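Local coordinates for Lmo1499 protein (Listeria monocytogenes, PDB 4IIW) that probably acts as a lytic endotransglycosylase of the cell membrane that cuts nascent peptidoglycan strands to end their elongation, at residues A251-L256 with K288-P293; S314-F319 with F330-E335. All blocks are in the same frame, centred on the assembly; numbering follows the deposited sequence.

Overall arrangement
Both contacts lie in the C-terminal part of the chain, on the same side of its centre, with about 16 Å between their own centres. They follow one another in sequence: interaction 1 pairs two loops, one after helix 239-251 and one before helix 302-309, and interaction 2 then joins the ends of the hairpin 318-321/328-331. Helix 239-251 is common to both, since L256 packs on F246 and L250 while Y316 and F330 pack on M241. M254 links them directly, touching L317 and Y318. The side chains of L256 and F319 are about 8 and 4 Å from that of E232, predicted to matter for catalysis, so interaction 2 borders that site through F319 while interaction 1 lies further off.

Interaction 1: A251-L256 with K288-P293; sequences AKDMRL and KNNGLP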
ATOM      1  N   ALA B 251     -10.683  15.356  69.970  1.00 65.94           N
ATOM      2  CA  ALA B 251     -10.958  15.670  71.382  1.00 67.30           C
ATOM      3  C   ALA B 251     -11.901  14.664  72.050  1.00 68.48           C
ATOM      4  O   ALA B 251     -11.891  14.529  73.268  1.00 69.06           O
ATOM      5  CB  ALA B 251     -11.542  17.080  71.520  1.00 66.90           C
ATOM      6  N   LYS B 252     -12.680  13.958  71.230  1.00 68.49           N
ATOM      7  CA  LYS B 252     -13.698  13.005  71.673  1.00 70.12           C
ATOM      8  C   LYS B 252     -13.184  11.540  71.563  1.00 69.56           C
ATOM      9  O   LYS B 252     -13.941  10.597  71.753  1.00 71.00           O
ATOM     10  CB  LYS B 252     -14.909  13.162  70.737  1.00 71.67           C
ATOM     11  CG  LYS B 252     -16.276  13.323  71.375  1.00 75.71           C
ATOM     12  CD  LYS B 252     -16.550  14.795  71.711  1.00 76.72           C
ATOM     13  CE  LYS B 252     -17.911  14.951  72.352  1.00 82.16           C
ATOM     14  NZ  LYS B 252     -18.268  16.361  72.655  1.00 84.17           N
ATOM     15  N   ASP B 253     -11.904  11.373  71.228  1.00 67.85           N
ATOM     16  CA  ASP B 253     -11.262  10.059  71.019  1.00 68.04           C
ATOM     17  C   ASP B 253     -11.917   9.210  69.923  1.00 67.93           C
ATOM     18  O   ASP B 253     -11.875   7.980  69.959  1.00 67.96           O
ATOM     19  CB  ASP B 253     -11.172   9.236  72.311  1.00 70.90           C
ATOM     20  CG  ASP B 253     -10.340   7.942  72.131  1.00 72.75           C
ATOM     21  OD1 ASP B 253      -9.246   8.013  71.507  1.00 68.34           O
ATOM     22  OD2 ASP B 253     -10.782   6.864  72.611  1.00 74.07           O
HETATM   23  N   MSE B 254     -12.524   9.865  68.948  1.00 67.51           N
HETATM   24  CA  MSE B 254     -13.117   9.158  67.834  1.00 68.41           C
HETATM   25  C   MSE B 254     -12.056   9.123  66.743  1.00 67.30           C
HETATM   26  O   MSE B 254     -11.396  10.134  66.498  1.00 65.30           O
HETATM   27  CB  MSE B 254     -14.355   9.889  67.334  1.00 69.34           C
HETATM   28  CG  MSE B 254     -15.474  10.011  68.348  1.00 70.27           C
HETATM   29 SE   MSE B 254     -16.943  11.080  67.636  0.69 76.59          SE
HETATM   30  CE  MSE B 254     -17.176  10.154  65.906  1.00 67.76           C
ATOM     31  N   ARG B 255     -11.871   7.968  66.102  1.00 68.28           N
ATOM     32  CA  ARG B 255     -10.887   7.854  65.017  1.00 66.88           C
ATOM     33  C   ARG B 255     -11.297   8.770  63.869  1.00 65.48           C
ATOM     34  O   ARG B 255     -12.487   9.015  63.676  1.00 66.80           O
ATOM     35  CB  ARG B 255     -10.772   6.413  64.548  1.00 68.90           C
ATOM     36  CG  ARG B 255     -10.294   5.492  65.639  1.00 71.69           C
ATOM     37  CD  ARG B 255     -10.227   4.075  65.195  1.00 74.31           C
ATOM     38  NE  ARG B 255      -9.867   3.234  66.321  1.00 79.41           N
ATOM     39  CZ  ARG B 255      -9.815   1.908  66.286  1.00 83.35           C
ATOM     40  NH1 ARG B 255     -10.103   1.252  65.169  1.00 87.05           N
ATOM     41  NH2 ARG B 255      -9.480   1.236  67.378  1.00 82.40           N
ATOM     42  N   LEU B 256     -10.325   9.289  63.118  1.00 63.31           N
ATOM     43  CA  LEU B 256     -10.627  10.232  62.024  1.00 61.76           C
ATOM     44  C   LEU B 256     -11.319   9.579  60.822  1.00 63.01           C
ATOM     45  O   LEU B 256     -12.086  10.239  60.126  1.00 62.88           O
ATOM     46  CB  LEU B 256      -9.369  10.975  61.587  1.00 59.26           C
ATOM     47  CG  LEU B 256      -8.636  11.725  62.708  1.00 58.33           C
ATOM     48  CD1 LEU B 256      -7.426  12.454  62.144  1.00 51.74           C
ATOM     49  CD2 LEU B 256      -9.558  12.691  63.457  1.00 56.71           C
ATOM     50  N   LYS B 288      -8.264   2.298  61.667  1.00 69.27           N
ATOM     51  CA  LYS B 288      -7.751   1.360  62.679  1.00 71.91           C
ATOM     52  C   LYS B 288      -6.925   1.973  63.810  1.00 69.19           C
ATOM     53  O   LYS B 288      -6.545   1.280  64.721  1.00 71.22           O
ATOM     54  CB  LYS B 288      -6.921   0.257  62.010  1.00 73.93           C
ATOM     55  CG  LYS B 288      -7.776  -0.796  61.311  1.00 81.22           C
ATOM     56  CD  LYS B 288      -6.985  -2.075  61.034  1.00 87.99           C
ATOM     57  CE  LYS B 288      -7.898  -3.208  60.541  1.00 94.48           C
ATOM     58  NZ  LYS B 288      -8.934  -3.638  61.531  1.00 95.58           N
ATOM     59  N   ASN B 289      -6.653   3.264  63.754  1.00 66.62           N
ATOM     60  CA  ASN B 289      -5.832   3.919  64.771  1.00 64.27           C
ATOM     61  C   ASN B 289      -6.417   5.241  65.162  1.00 62.69           C
ATOM     62  O   ASN B 289      -6.927   5.962  64.300  1.00 60.85           O
ATOM     63  CB  ASN B 289      -4.445   4.194  64.201  1.00 62.21           C
ATOM     64  CG  ASN B 289      -3.698   2.937  63.858  1.00 62.37           C
ATOM     65  OD1 ASN B 289      -3.279   2.208  64.738  1.00 67.99           O
ATOM     66  ND2 ASN B 289      -3.499   2.695  62.579  1.00 61.14           N
ATOM     67  N   ASN B 290      -6.352   5.576  66.446  1.00 63.24           N
ATOM     68  CA  ASN B 290      -6.812   6.882  66.882  1.00 62.67           C
ATOM     69  C   ASN B 290      -5.725   7.925  66.623  1.00 61.09           C
ATOM     70  O   ASN B 290      -4.572   7.579  66.349  1.00 61.43           O
ATOM     71  CB  ASN B 290      -7.202   6.871  68.349  1.00 65.25           C
ATOM     72  CG  ASN B 290      -8.446   6.035  68.613  1.00 69.65           C
ATOM     73  OD1 ASN B 290      -8.377   4.812  68.792  1.00 73.06           O
ATOM     74  ND2 ASN B 290      -9.592   6.705  68.675  1.00 66.83           N
ATOM     75  N   GLY B 291      -6.092   9.202  66.679  1.00 60.52           N
ATOM     76  CA  GLY B 291      -5.131  10.288  66.479  1.00 58.30           C
ATOM     77  C   GLY B 291      -4.885  10.604  65.018  1.00 57.46           C
ATOM     78  O   GLY B 291      -5.582  10.119  64.129  1.00 57.21           O
ATOM     79  N   LEU B 292      -3.919  11.476  64.773  1.00 57.12           N
ATOM     80  CA  LEU B 292      -3.523  11.804  63.422  1.00 55.71           C
ATOM     81  C   LEU B 292      -2.575  10.713  62.969  1.00 55.49           C
ATOM     82  O   LEU B 292      -2.024   9.988  63.800  1.00 55.85           O
ATOM     83  CB  LEU B 292      -2.774  13.138  63.390  1.00 54.95           C
ATOM     84  CG  LEU B 292      -3.558  14.426  63.589  1.00 56.88           C
ATOM     85  CD1 LEU B 292      -2.600  15.615  63.615  1.00 53.54           C
ATOM     86  CD2 LEU B 292      -4.583  14.583  62.483  1.00 53.63           C
ATOM     87  N   PRO B 293      -2.364  10.593  61.651  1.00 54.04           N
ATOM     88  CA  PRO B 293      -1.363   9.630  61.200  1.00 54.45           C
ATOM     89  C   PRO B 293       0.031  10.130  61.622  1.00 54.31           C
ATOM     90  O   PRO B 293       0.162  11.276  62.055  1.00 54.54           O
ATOM     91  CB  PRO B 293      -1.505   9.626  59.682  1.00 54.34           C
ATOM     92  CG  PRO B 293      -2.570  10.622  59.340  1.00 54.37           C
ATOM     93  CD  PRO B 293      -2.965  11.366  60.561  1.00 52.63           C
TER
HETATM   94  O   HOH W   1      -7.517   8.342  63.645  1.00 56.63           O
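At R255 and N290, whose CA atoms lie 4.6 Å apart, two irregular loops meet with their end-to-end directions 91° apart. The first loop leaves helix 239-251 through a Schellman motif, in which D253, with positive phi, is the C-prime residue and M254 N bonds back to R249 O. The R255 chain runs extended from CG to NE beside the second loop. Its NE donates to N290 OD1 over 3.3 Å; the oxygen lies near the guanidinium plane, the nitrogen sits well above the amide's carbonyl plane, and the two flat groups stand 82° apart. One guanidinium face rests over the K288 backbone, with NH1 3.4 Å from K288 CA, and NH1 also bonds to Y287 O, so NE and NH1 each have an acceptor. N290 ND2 lies close to D253 O and OD1, at angles too poor for hydrogen bonds. Deeper in, the leucines pack against helix 219-232, both on I228, and meet through methyl groups, L256 CD1 to L292 CD2 at 3.6 Å; the L256 side chain is about 8 Å from that of E232, predicted to be important for catalysis. A water ties the backbones together, accepting from L256 N at 3.0 Å and donating to G291 O at 2.7 Å.

Interaction 2: S314-F319 with F330-E335; sequences SDYLYF and FSKTLE
Y316 lays one face of its ring over F330 CB, a CH-pi contact in which that carbon sits 3.9 Å from the ring centroid and 21° off the normal. The two side chains cross at about a right angle, so the tyrosine covers the methylene while the phenylalanine ring continues past it; both residues also pack on M241 of helix 239-251. The backbone of S331 comes in at the Y316 ring edge. K332 CG lies 3.8 Å from Y316 CD1, and beyond it the chain runs extended to its amine. That amine stays beyond salt-bridge range of D315, with K332 NZ 4.5 Å from D315 OD2, and any attraction there is probably loose.

The backbones pair at Y318 and S331, an antiparallel hydrogen-bonded pair: S331 N donates to Y318 O at 3.3 Å, while the return bond from Y318 N to S331 O is weak. In the next, non-hydrogen-bonded pair, F319 CB touches F330 CD1 at 3.7 Å. With CG squeezed between its backbone N and carbonyl carbon (chi1 65°), the F319 ring turns away from the strand partner; the F319 side chain is about 4 Å from that of E232, predicted to be important for catalytic activity.

Y318 reaches the other way, its CG anti to the carbonyl carbon (chi1 -56°), and its ring runs along the start of helix 334-339. There Y318 CE1 meets L334 CD1 at 3.5 Å, OH lies beside L334 CB, and H337 adds a second ring. T333 holds the N-cap position of this helix. The whole is the open end of a two-stranded antiparallel beta hairpin, away from its turn, whose second strand passes through a short link into the C-terminal helix.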
ATOM      1  N   SER B 314     -17.534  24.318  66.283  1.00 87.81           N
ATOM      2  CA  SER B 314     -18.835  23.710  65.976  1.00 89.60           C
ATOM      3  C   SER B 314     -19.026  22.330  66.608  1.00 88.72           C
ATOM      4  O   SER B 314     -18.087  21.736  67.146  1.00 85.95           O
ATOM      5  CB  SER B 314     -19.029  23.596  64.465  1.00 88.31           C
ATOM      6  OG  SER B 314     -18.238  22.550  63.942  1.00 84.40           O
ATOM      7  N   ASP B 315     -20.254  21.824  66.508  1.00 91.25           N
ATOM      8  CA  ASP B 315     -20.625  20.520  67.052  1.00 91.09           C
ATOM      9  C   ASP B 315     -20.688  19.415  65.990  1.00 88.83           C
ATOM     10  O   ASP B 315     -21.248  18.349  66.236  1.00 90.26           O
ATOM     11  CB  ASP B 315     -21.992  20.634  67.734  1.00 96.61           C
ATOM     12  CG  ASP B 315     -21.990  21.630  68.869  1.00 99.67           C
ATOM     13  OD1 ASP B 315     -20.988  21.673  69.614  1.00 96.09           O
ATOM     14  OD2 ASP B 315     -22.996  22.357  69.029  1.00105.98           O
ATOM     15  N   TYR B 316     -20.110  19.648  64.818  1.00 86.15           N
ATOM     16  CA  TYR B 316     -20.172  18.647  63.756  1.00 84.93           C
ATOM     17  C   TYR B 316     -19.112  17.567  63.960  1.00 79.78           C
ATOM     18  O   TYR B 316     -17.983  17.858  64.322  1.00 76.95           O
ATOM     19  CB  TYR B 316     -20.062  19.307  62.373  1.00 84.98           C
ATOM     20  CG  TYR B 316     -21.148  20.349  62.119  1.00 90.78           C
ATOM     21  CD1 TYR B 316     -22.480  19.971  61.941  1.00 94.61           C
ATOM     22  CD2 TYR B 316     -20.839  21.708  62.046  1.00 93.39           C
ATOM     23  CE1 TYR B 316     -23.475  20.918  61.712  1.00 98.80           C
ATOM     24  CE2 TYR B 316     -21.833  22.666  61.814  1.00 97.39           C
ATOM     25  CZ  TYR B 316     -23.145  22.264  61.649  1.00100.16           C
ATOM     26  OH  TYR B 316     -24.125  23.208  61.420  1.00103.60           O
ATOM     27  N   LEU B 317     -19.510  16.316  63.755  1.00 79.44           N
ATOM     28  CA  LEU B 317     -18.623  15.167  63.916  1.00 75.78           C
ATOM     29  C   LEU B 317     -18.574  14.285  62.662  1.00 74.66           C
ATOM     30  O   LEU B 317     -17.803  13.323  62.618  1.00 73.52           O
ATOM     31  CB  LEU B 317     -19.082  14.316  65.107  1.00 78.18           C
ATOM     32  CG  LEU B 317     -19.090  14.986  66.487  1.00 78.61           C
ATOM     33  CD1 LEU B 317     -19.671  14.063  67.546  1.00 79.09           C
ATOM     34  CD2 LEU B 317     -17.690  15.400  66.863  1.00 75.77           C
ATOM     35  N   TYR B 318     -19.398  14.595  61.659  1.00 75.33           N
ATOM     36  CA  TYR B 318     -19.429  13.830  60.406  1.00 74.45           C
ATOM     37  C   TYR B 318     -19.535  14.763  59.189  1.00 72.66           C
ATOM     38  O   TYR B 318     -20.008  15.894  59.297  1.00 75.46           O
ATOM     39  CB  TYR B 318     -20.623  12.869  60.393  1.00 78.51           C
ATOM     40  CG  TYR B 318     -20.684  11.911  61.561  1.00 80.60           C
ATOM     41  CD1 TYR B 318     -20.127  10.636  61.479  1.00 81.09           C
ATOM     42  CD2 TYR B 318     -21.317  12.277  62.749  1.00 84.48           C
ATOM     43  CE1 TYR B 318     -20.178   9.758  62.558  1.00 81.90           C
ATOM     44  CE2 TYR B 318     -21.380  11.406  63.831  1.00 84.93           C
ATOM     45  CZ  TYR B 318     -20.810  10.153  63.731  1.00 85.07           C
ATOM     46  OH  TYR B 318     -20.876   9.304  64.811  1.00 87.16           O
ATOM     47  N   PHE B 319     -19.092  14.292  58.034  1.00107.72           N
ATOM     48  CA  PHE B 319     -19.228  15.073  56.816  1.00105.41           C
ATOM     49  C   PHE B 319     -19.273  14.156  55.620  1.00106.32           C
ATOM     50  O   PHE B 319     -18.665  13.088  55.625  1.00106.10           O
ATOM     51  CB  PHE B 319     -18.114  16.121  56.673  1.00105.01           C
ATOM     52  CG  PHE B 319     -16.725  15.548  56.514  1.00102.99           C
ATOM     53  CD1 PHE B 319     -16.227  15.238  55.256  1.00104.15           C
ATOM     54  CD2 PHE B 319     -15.903  15.364  57.616  1.00100.18           C
ATOM     55  CE1 PHE B 319     -14.939  14.731  55.101  1.00105.69           C
ATOM     56  CE2 PHE B 319     -14.623  14.857  57.468  1.00102.49           C
ATOM     57  CZ  PHE B 319     -14.140  14.541  56.204  1.00104.58           C
ATOM     58  N   PHE B 330     -22.401  18.788  56.537  1.00 97.24           N
ATOM     59  CA  PHE B 330     -21.924  18.467  57.881  1.00 96.30           C
ATOM     60  C   PHE B 330     -23.098  18.133  58.793  1.00 98.84           C
ATOM     61  O   PHE B 330     -23.995  18.954  58.968  1.00101.17           O
ATOM     62  CB  PHE B 330     -21.159  19.662  58.476  1.00 95.48           C
ATOM     63  CG  PHE B 330     -20.043  20.173  57.602  1.00 94.12           C
ATOM     64  CD1 PHE B 330     -18.769  19.637  57.695  1.00 91.31           C
ATOM     65  CD2 PHE B 330     -20.273  21.192  56.685  1.00 94.11           C
ATOM     66  CE1 PHE B 330     -17.748  20.101  56.886  1.00 93.26           C
ATOM     67  CE2 PHE B 330     -19.259  21.660  55.874  1.00 95.40           C
ATOM     68  CZ  PHE B 330     -17.995  21.114  55.971  1.00 95.37           C
ATOM     69  N   SER B 331     -23.096  16.938  59.378  1.00 99.94           N
ATOM     70  CA  SER B 331     -24.163  16.547  60.308  1.00103.43           C
ATOM     71  C   SER B 331     -23.621  16.331  61.729  1.00104.25           C
ATOM     72  O   SER B 331     -22.536  15.786  61.919  1.00102.95           O
ATOM     73  CB  SER B 331     -24.916  15.320  59.792  1.00105.39           C
ATOM     74  OG  SER B 331     -24.028  14.293  59.424  1.00104.53           O
ATOM     75  N   LYS B 332     -24.392  16.779  62.717  1.00108.33           N
ATOM     76  CA  LYS B 332     -23.998  16.701  64.130  1.00110.89           C
ATOM     77  C   LYS B 332     -23.956  15.290  64.705  1.00112.77           C
ATOM     78  O   LYS B 332     -23.098  14.987  65.525  1.00113.11           O
ATOM     79  CB  LYS B 332     -24.932  17.570  65.003  1.00115.90           C
ATOM     80  CG  LYS B 332     -24.840  19.079  64.719  1.00115.48           C
ATOM     81  CD  LYS B 332     -25.756  19.917  65.622  1.00121.13           C
ATOM     82  CE  LYS B 332     -25.602  21.414  65.323  1.00119.19           C
ATOM     83  NZ  LYS B 332     -26.472  22.266  66.179  1.00123.64           N
ATOM     84  N   THR B 333     -24.879  14.432  64.282  1.00115.43           N
ATOM     85  CA  THR B 333     -24.965  13.070  64.826  1.00118.55           C
ATOM     86  C   THR B 333     -24.808  11.970  63.777  1.00116.90           C
ATOM     87  O   THR B 333     -24.804  12.235  62.568  1.00113.25           O
ATOM     88  CB  THR B 333     -26.276  12.859  65.595  1.00125.23           C
ATOM     89  OG1 THR B 333     -26.350  11.500  66.028  1.00130.39           O
ATOM     90  CG2 THR B 333     -27.471  13.173  64.728  1.00125.45           C
ATOM     91  N   LEU B 334     -24.681  10.734  64.261  1.00119.95           N
ATOM     92  CA  LEU B 334     -24.461   9.573  63.397  1.00119.69           C
ATOM     93  C   LEU B 334     -25.661   9.249  62.519  1.00122.58           C
ATOM     94  O   LEU B 334     -25.497   8.828  61.369  1.00120.63           O
ATOM     95  CB  LEU B 334     -24.102   8.341  64.237  1.00123.13           C
ATOM     96  CG  LEU B 334     -23.796   7.059  63.447  1.00123.00           C
ATOM     97  CD1 LEU B 334     -22.659   7.275  62.445  1.00113.77           C
ATOM     98  CD2 LEU B 334     -23.484   5.903  64.397  1.00125.99           C
ATOM     99  N   GLU B 335     -26.862   9.422  63.070  1.00128.06           N
ATOM    100  CA  GLU B 335     -28.090   9.138  62.338  1.00132.10           C
ATOM    101  C   GLU B 335     -28.272  10.144  61.195  1.00129.03           C
ATOM    102  O   GLU B 335     -28.494   9.748  60.050  1.00129.01           O
ATOM    103  CB  GLU B 335     -29.293   9.143  63.286  1.00139.63           C
ATOM    104  CG  GLU B 335     -30.602   8.715  62.632  1.00145.38           C
ATOM    105  CD  GLU B 335     -31.743   8.562  63.627  1.00155.30           C
ATOM    106  OE1 GLU B 335     -32.870   8.242  63.196  1.00160.15           O
ATOM    107  OE2 GLU B 335     -31.520   8.754  64.841  1.00158.56           O
TER